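Local structure of chaperonin-like RBCX protein 1, chloroplastic (Arabidopsis thaliana, 4GR2) at residues B[105-108]-B[109-113]; B[90-93]-B[94-97]. The protein acts as a homodimeric chaperone in the assembly of Rubisco in the chloroplast. The protein carries 2 engineered substitutions. One frame throughout, in Å; residues are numbered along the deposited sequence. Where two conformers were deposited one is given.

Contact 1 of 2, residues B[105-108]-B[109-113]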
ATOM      1  N   ASP B 105     -12.910  -0.365 -10.338  1.00 39.22           N
ATOM      2  CA  ASP B 105     -13.994  -0.322 -11.319  1.00 44.64           C
ATOM      3  C   ASP B 105     -13.477   0.044 -12.702  1.00 42.00           C
ATOM      4  O   ASP B 105     -13.790  -0.628 -13.670  1.00 39.19           O
ATOM      5  CB  ASP B 105     -15.072   0.692 -10.914  1.00 46.05           C
ATOM      6  CG  ASP B 105     -15.912   0.228  -9.729  1.00 54.99           C
ATOM      7  OD1 ASP B 105     -15.851  -0.976  -9.355  1.00 59.01           O
ATOM      8  OD2 ASP B 105     -16.660   1.077  -9.185  1.00 59.71           O
ATOM      9  N   ASP B 106     -12.694   1.117 -12.794  1.00 43.56           N
ATOM     10  CA  ASP B 106     -12.118   1.522 -14.075  1.00 40.99           C
ATOM     11  C   ASP B 106     -11.125   0.505 -14.640  1.00 42.84           C
ATOM     12  O   ASP B 106     -11.029   0.336 -15.865  1.00 39.28           O
ATOM     13  CB  ASP B 106     -11.426   2.872 -13.963  1.00 42.09           C
ATOM     14  CG  ASP B 106     -12.401   3.997 -13.749  1.00 50.71           C
ATOM     15  OD1 ASP B 106     -13.621   3.731 -13.765  1.00 51.72           O
ATOM     16  OD2 ASP B 106     -11.942   5.137 -13.558  1.00 58.66           O
ATOM     17  N   SER B 107     -10.380  -0.156 -13.755  1.00 36.69           N
ATOM     18  CA  SER B 107      -9.459  -1.206 -14.211  1.00 37.07           C
ATOM     19  C   SER B 107     -10.232  -2.366 -14.867  1.00 39.57           C
ATOM     20  O   SER B 107      -9.881  -2.845 -15.962  1.00 38.46           O
ATOM     21  CB  SER B 107      -8.613  -1.732 -13.042  1.00 37.21           C
ATOM     22  OG  SER B 107      -8.140  -3.051 -13.326  1.00 38.00           O
ATOM     23  N   ASN B 108     -11.286  -2.820 -14.190  1.00 42.26           N
ATOM     24  CA  ASN B 108     -12.177  -3.866 -14.709  0.57 38.32           C
ATOM     25  C   ASN B 108     -12.670  -3.517 -16.096  1.00 41.36           C
ATOM     26  O   ASN B 108     -12.588  -4.302 -17.033  1.00 38.35           O
ATOM     27  CB  ASN B 108     -13.428  -3.990 -13.837  0.57 36.30           C
ATOM     28  CG  ASN B 108     -13.198  -4.761 -12.576  0.57 34.28           C
ATOM     29  OD1 ASN B 108     -12.184  -5.426 -12.420  0.57 39.58           O
ATOM     30  ND2 ASN B 108     -14.152  -4.681 -11.654  0.57 40.24           N
ATOM     31  N   THR B 109     -13.230  -2.312 -16.196  1.00 42.08           N
ATOM     32  CA  THR B 109     -13.753  -1.789 -17.456  1.00 44.25           C
ATOM     33  C   THR B 109     -12.722  -1.755 -18.580  1.00 42.12           C
ATOM     34  O   THR B 109     -12.978  -2.187 -19.696  1.00 42.36           O
ATOM     35  CB  THR B 109     -14.302  -0.358 -17.236  1.00 42.24           C
ATOM     36  OG1 THR B 109     -15.434  -0.447 -16.376  1.00 47.66           O
ATOM     37  CG2 THR B 109     -14.751   0.251 -18.554  1.00 54.81           C
ATOM     38  N   ARG B 110     -11.554  -1.213 -18.278  1.00 40.95           N
ATOM     39  CA  ARG B 110     -10.520  -1.034 -19.276  1.00 40.19           C
ATOM     40  C   ARG B 110      -9.950  -2.373 -19.736  1.00 40.33           C
ATOM     41  O   ARG B 110      -9.755  -2.589 -20.936  1.00 34.87           O
ATOM     42  CB  ARG B 110      -9.433  -0.119 -18.719  1.00 42.92           C
ATOM     43  CG  ARG B 110      -8.211   0.069 -19.612  1.00 47.62           C
ATOM     44  CD  ARG B 110      -7.295   1.126 -18.995  1.00 57.21           C
ATOM     45  NE  ARG B 110      -7.211   0.960 -17.538  1.00 67.35           N
ATOM     46  CZ  ARG B 110      -7.628   1.833 -16.614  1.00 57.42           C
ATOM     47  NH1 ARG B 110      -8.173   2.993 -16.957  1.00 62.03           N
ATOM     48  NH2 ARG B 110      -7.494   1.531 -15.329  1.00 53.19           N
ATOM     49  N   LEU B 111      -9.714  -3.290 -18.799  1.00 38.27           N
ATOM     50  CA  LEU B 111      -9.188  -4.620 -19.157  1.00 35.00           C
ATOM     51  C   LEU B 111     -10.096  -5.355 -20.136  1.00 35.30           C
ATOM     52  O   LEU B 111      -9.621  -5.913 -21.130  1.00 35.05           O
ATOM     53  CB  LEU B 111      -8.992  -5.465 -17.900  1.00 36.85           C
ATOM     54  CG  LEU B 111      -7.722  -5.093 -17.121  1.00 34.74           C
ATOM     55  CD1 LEU B 111      -7.788  -5.638 -15.709  1.00 32.48           C
ATOM     56  CD2 LEU B 111      -6.526  -5.672 -17.880  1.00 32.90           C
ATOM     57  N   MET B 112     -11.400  -5.340 -19.851  1.00 32.81           N
ATOM     58  CA  MET B 112     -12.412  -5.971 -20.703  1.00 35.56           C
ATOM     59  C   MET B 112     -12.567  -5.269 -22.066  1.00 36.17           C
ATOM     60  O   MET B 112     -12.683  -5.915 -23.119  1.00 36.61           O
ATOM     61  CB  MET B 112     -13.752  -5.979 -19.958  1.00 40.30           C
ATOM     62  CG  MET B 112     -13.714  -6.765 -18.645  1.00 39.68           C
ATOM     63  SD  MET B 112     -13.259  -8.501 -18.958  1.00 40.88           S
ATOM     64  CE  MET B 112     -14.808  -9.087 -19.647  1.00 41.71           C
ATOM     65  N   ARG B 113     -12.592  -3.943 -22.036  1.00 40.72           N
ATOM     66  CA  ARG B 113     -12.749  -3.168 -23.260  0.52 43.09           C
ATOM     67  C   ARG B 113     -11.575  -3.388 -24.212  1.00 45.42           C
ATOM     68  O   ARG B 113     -11.770  -3.669 -25.392  1.00 43.21           O
ATOM     69  CB  ARG B 113     -12.919  -1.680 -22.944  0.52 44.49           C
ATOM     70  CG  ARG B 113     -13.134  -0.805 -24.180  0.52 47.17           C
ATOM     71  CD  ARG B 113     -13.288   0.674 -23.819  0.52 49.10           C
ATOM     72  NE  ARG B 113     -12.099   1.215 -23.162  0.52 49.62           N
ATOM     73  CZ  ARG B 113     -12.070   1.675 -21.910  0.52 52.99           C
ATOM     74  NH1 ARG B 113     -13.178   1.682 -21.169  0.52 51.03           N
ATOM     75  NH2 ARG B 113     -10.930   2.140 -21.402  0.52 51.63           N
TER
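Asp105 to Asn108 and Thr109 to Arg113 meet as successive turns of a single alpha-helix, a local i to i+4 contact in the outer half of helix 93-118. Four backbone hydrogen bonds join the turns; that from Leu111 N to Ser107 O, 2.9 Å long, runs nearly along the C=O axis. Asp105 O is gripped twice, by Thr109 N and by Thr109 OG1, the latter at 3.2 Å, and the two donors reach it from opposite faces of the carbonyl plane. The threonine hydroxyl can fold back in this way because OG1 stands beside its own backbone N, at chi1 -66°, a common means of satisfying a hydroxyl within a helix. Arg110 also turns back along the helix. Its chain is bent at chi3 (41°), which places one face of the guanidinium over Asp106 O, 3.7 Å from the plane of the group and opposite its centre, and brings Arg110 NH2 within 3.5 Å of Ser107 CA. No salt bridge results, since Asp106 OD2 and Arg110 NH1 are 5.5 Å apart and the carboxylate pairs with Lys102 instead. With an alanine here the flat group over Asp106 O would be gone, and the Asp106 carboxylate would probably lose a nearby positive charge. On another side Leu111 CD1 rests 3.5 Å from Ser107 OG, and this buried pair looks to the second subunit. There Ser107 OG hydrogen-bonds to Asp59 and Arg83 of the second subunit, while the Asn108 amide is held by Ser84 and Arg83 of that chain. Leu80 of the second subunit packs on Asn108 and Leu111, so this part of helix 93-118 packs against the partner's helix 70-90, with its helices 58-68 and 11-35 also in contact.

Contact 2 of 2, residues B[90-93]-B[94-97]; sequences DFEW and DNMK
Phe91 and Met96 both send CG anti to the backbone N, at chi1 -171° and 171°, and a bend at chi3 in the methionine then turns its methyl toward Trp93. The sulfur meets Phe91 at the ring edge, close to the ring plane, where Met96 SD lies 3.6 Å from Phe91 CE2, while Met96 CE comes within 3.4 Å of Trp93 CE3. Phe91 in turn sets CD2 over the centre of one indole face, 3.6 Å above its plane, so the three side chains form one apolar cluster. Trp93 NE1 is satisfied by Ala87 O, which helps fix the indole. Beside this cluster, Glu92 and Asn95 run side by side, their carboxylate and amide planes 62° apart. Glu92 is the N-cap residue and the centre of an inverse gamma turn; Glu92 O accepts a hydrogen bond from Met96 N at 2.9 Å and Trp93 O accepts one from Lys97 N, which starts the helical bonding. Trp93 makes a cation-pi contact with Lys97 of the second subunit, and Lys97 does the same with Trp93 of that chain. Met-aromatic packing thus accompanies the N-capped first turn of helix 93-118, just after the short connection from helix 70-90.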
ATOM      1  N   ASP B  90      -5.844  15.250   8.721  1.00 44.76           N
ATOM      2  CA  ASP B  90      -5.895  15.827   7.376  1.00 46.54           C
ATOM      3  C   ASP B  90      -6.172  14.810   6.263  1.00 55.24           C
ATOM      4  O   ASP B  90      -6.907  15.112   5.325  1.00 49.96           O
ATOM      5  CB  ASP B  90      -4.594  16.552   7.053  1.00 42.61           C
ATOM      6  CG  ASP B  90      -4.319  17.668   8.014  1.00 56.91           C
ATOM      7  OD1 ASP B  90      -5.304  18.174   8.594  1.00 53.05           O
ATOM      8  OD2 ASP B  90      -3.139  18.030   8.188  1.00 60.92           O
ATOM      9  N   PHE B  91      -5.537  13.640   6.345  1.00 51.89           N
ATOM     10  CA  PHE B  91      -5.670  12.618   5.306  1.00 48.78           C
ATOM     11  C   PHE B  91      -7.139  12.276   5.076  1.00 50.70           C
ATOM     12  O   PHE B  91      -7.862  11.921   6.014  1.00 45.49           O
ATOM     13  CB  PHE B  91      -4.911  11.348   5.687  1.00 43.40           C
ATOM     14  CG  PHE B  91      -4.824  10.319   4.566  1.00 43.17           C
ATOM     15  CD1 PHE B  91      -4.064  10.576   3.434  1.00 39.71           C
ATOM     16  CD2 PHE B  91      -5.466   9.083   4.676  1.00 44.67           C
ATOM     17  CE1 PHE B  91      -3.955   9.628   2.402  1.00 43.85           C
ATOM     18  CE2 PHE B  91      -5.349   8.120   3.658  1.00 44.06           C
ATOM     19  CZ  PHE B  91      -4.584   8.406   2.518  1.00 39.50           C
ATOM     20  N   GLU B  92      -7.573  12.360   3.822  1.00 54.58           N
ATOM     21  CA  GLU B  92      -8.980  12.126   3.504  1.00 49.18           C
ATOM     22  C   GLU B  92      -9.268  10.652   3.261  1.00 47.40           C
ATOM     23  O   GLU B  92      -9.347  10.202   2.121  1.00 47.25           O
ATOM     24  CB  GLU B  92      -9.417  13.007   2.331  1.00 46.03           C
ATOM     25  CG  GLU B  92      -9.429  14.495   2.668  1.00 61.70           C
ATOM     26  CD  GLU B  92      -9.378  15.367   1.436  1.00 66.35           C
ATOM     27  OE1 GLU B  92      -9.145  16.585   1.575  1.00 65.98           O
ATOM     28  OE2 GLU B  92      -9.564  14.828   0.326  1.00 63.95           O
ATOM     29  N   TRP B  93      -9.433   9.924   4.363  1.00 47.69           N
ATOM     30  CA  TRP B  93      -9.630   8.478   4.363  1.00 46.45           C
ATOM     31  C   TRP B  93     -10.727   8.022   3.410  1.00 50.94           C
ATOM     32  O   TRP B  93     -10.489   7.182   2.547  1.00 43.74           O
ATOM     33  CB  TRP B  93      -9.927   7.984   5.789  1.00 48.44           C
ATOM     34  CG  TRP B  93      -8.698   7.994   6.668  1.00 45.44           C
ATOM     35  CD1 TRP B  93      -8.256   9.014   7.473  1.00 48.97           C
ATOM     36  CD2 TRP B  93      -7.743   6.933   6.797  1.00 49.93           C
ATOM     37  NE1 TRP B  93      -7.085   8.640   8.110  1.00 42.73           N
ATOM     38  CE2 TRP B  93      -6.756   7.365   7.709  1.00 51.00           C
ATOM     39  CE3 TRP B  93      -7.638   5.643   6.233  1.00 39.92           C
ATOM     40  CZ2 TRP B  93      -5.666   6.563   8.063  1.00 48.32           C
ATOM     41  CZ3 TRP B  93      -6.560   4.843   6.597  1.00 43.39           C
ATOM     42  CH2 TRP B  93      -5.584   5.309   7.500  1.00 44.15           C
ATOM     43  N   ASP B  94     -11.921   8.587   3.553  1.00 41.68           N
ATOM     44  CA  ASP B  94     -13.046   8.170   2.729  1.00 45.51           C
ATOM     45  C   ASP B  94     -12.883   8.519   1.256  1.00 51.51           C
ATOM     46  O   ASP B  94     -13.313   7.760   0.377  1.00 50.81           O
ATOM     47  CB  ASP B  94     -14.370   8.668   3.298  1.00 52.45           C
ATOM     48  CG  ASP B  94     -15.015   7.629   4.180  1.00 69.62           C
ATOM     49  OD1 ASP B  94     -15.585   6.641   3.633  1.00 66.04           O
ATOM     50  OD2 ASP B  94     -14.914   7.780   5.416  1.00 71.10           O
ATOM     51  N   ASN B  95     -12.256   9.656   0.986  1.00 43.46           N
ATOM     52  CA  ASN B  95     -11.836   9.964  -0.366  1.00 48.40           C
ATOM     53  C   ASN B  95     -10.874   8.895  -0.937  1.00 52.81           C
ATOM     54  O   ASN B  95     -11.006   8.482  -2.099  1.00 44.38           O
ATOM     55  CB  ASN B  95     -11.192  11.337  -0.408  1.00 50.64           C
ATOM     56  CG  ASN B  95     -11.096  11.882  -1.807  1.00 63.11           C
ATOM     57  OD1 ASN B  95     -12.069  11.839  -2.563  1.00 71.21           O
ATOM     58  ND2 ASN B  95      -9.915  12.389  -2.174  1.00 66.72           N
ATOM     59  N   MET B  96      -9.925   8.448  -0.116  1.00 45.76           N
ATOM     60  CA  MET B  96      -8.992   7.387  -0.519  1.00 47.25           C
ATOM     61  C   MET B  96      -9.767   6.131  -0.910  1.00 48.85           C
ATOM     62  O   MET B  96      -9.486   5.504  -1.933  1.00 40.08           O
ATOM     63  CB  MET B  96      -8.010   7.037   0.619  1.00 48.06           C
ATOM     64  CG  MET B  96      -7.138   5.764   0.356  1.00 40.51           C
ATOM     65  SD  MET B  96      -6.183   5.127   1.766  1.00 46.65           S
ATOM     66  CE  MET B  96      -7.520   4.746   2.925  1.00 46.37           C
ATOM     67  N   LYS B  97     -10.723   5.758  -0.063  1.00 45.10           N
ATOM     68  CA  LYS B  97     -11.535   4.568  -0.285  1.00 45.70           C
ATOM     69  C   LYS B  97     -12.285   4.704  -1.601  1.00 48.02           C
ATOM     70  O   LYS B  97     -12.275   3.792  -2.411  1.00 43.53           O
ATOM     71  CB  LYS B  97     -12.532   4.371   0.856  1.00 41.30           C
ATOM     72  CG  LYS B  97     -13.469   3.181   0.675  1.00 44.39           C
ATOM     73  CD  LYS B  97     -14.508   3.136   1.791  1.00 47.79           C
ATOM     74  CE  LYS B  97     -15.117   1.753   1.957  1.00 47.95           C
ATOM     75  NZ  LYS B  97     -16.304   1.779   2.898  1.00 55.42           N
TER

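Followed from the N terminus, the chain leaves helix 70-90 and reaches contact 2 first, where residues 90-97 make the bend and begin helix 93-118. Contact 1 comes later on that same helix. The two stand in series, neither nesting nor crossing, and each joins two consecutive segments, so neither closes a long loop. Their centres lie 23 Å apart and their nearest atoms about 9 Å, without touching; the helix itself connects them. Both face the second subunit: contact 2 meets Glu12, Ala15, Trp93, Lys97 and Ala100 of that chain, whereas contact 1 meets residues of its helices 11-35, 58-68 and 70-90. One long helix thus carries two parts of the dimer interface.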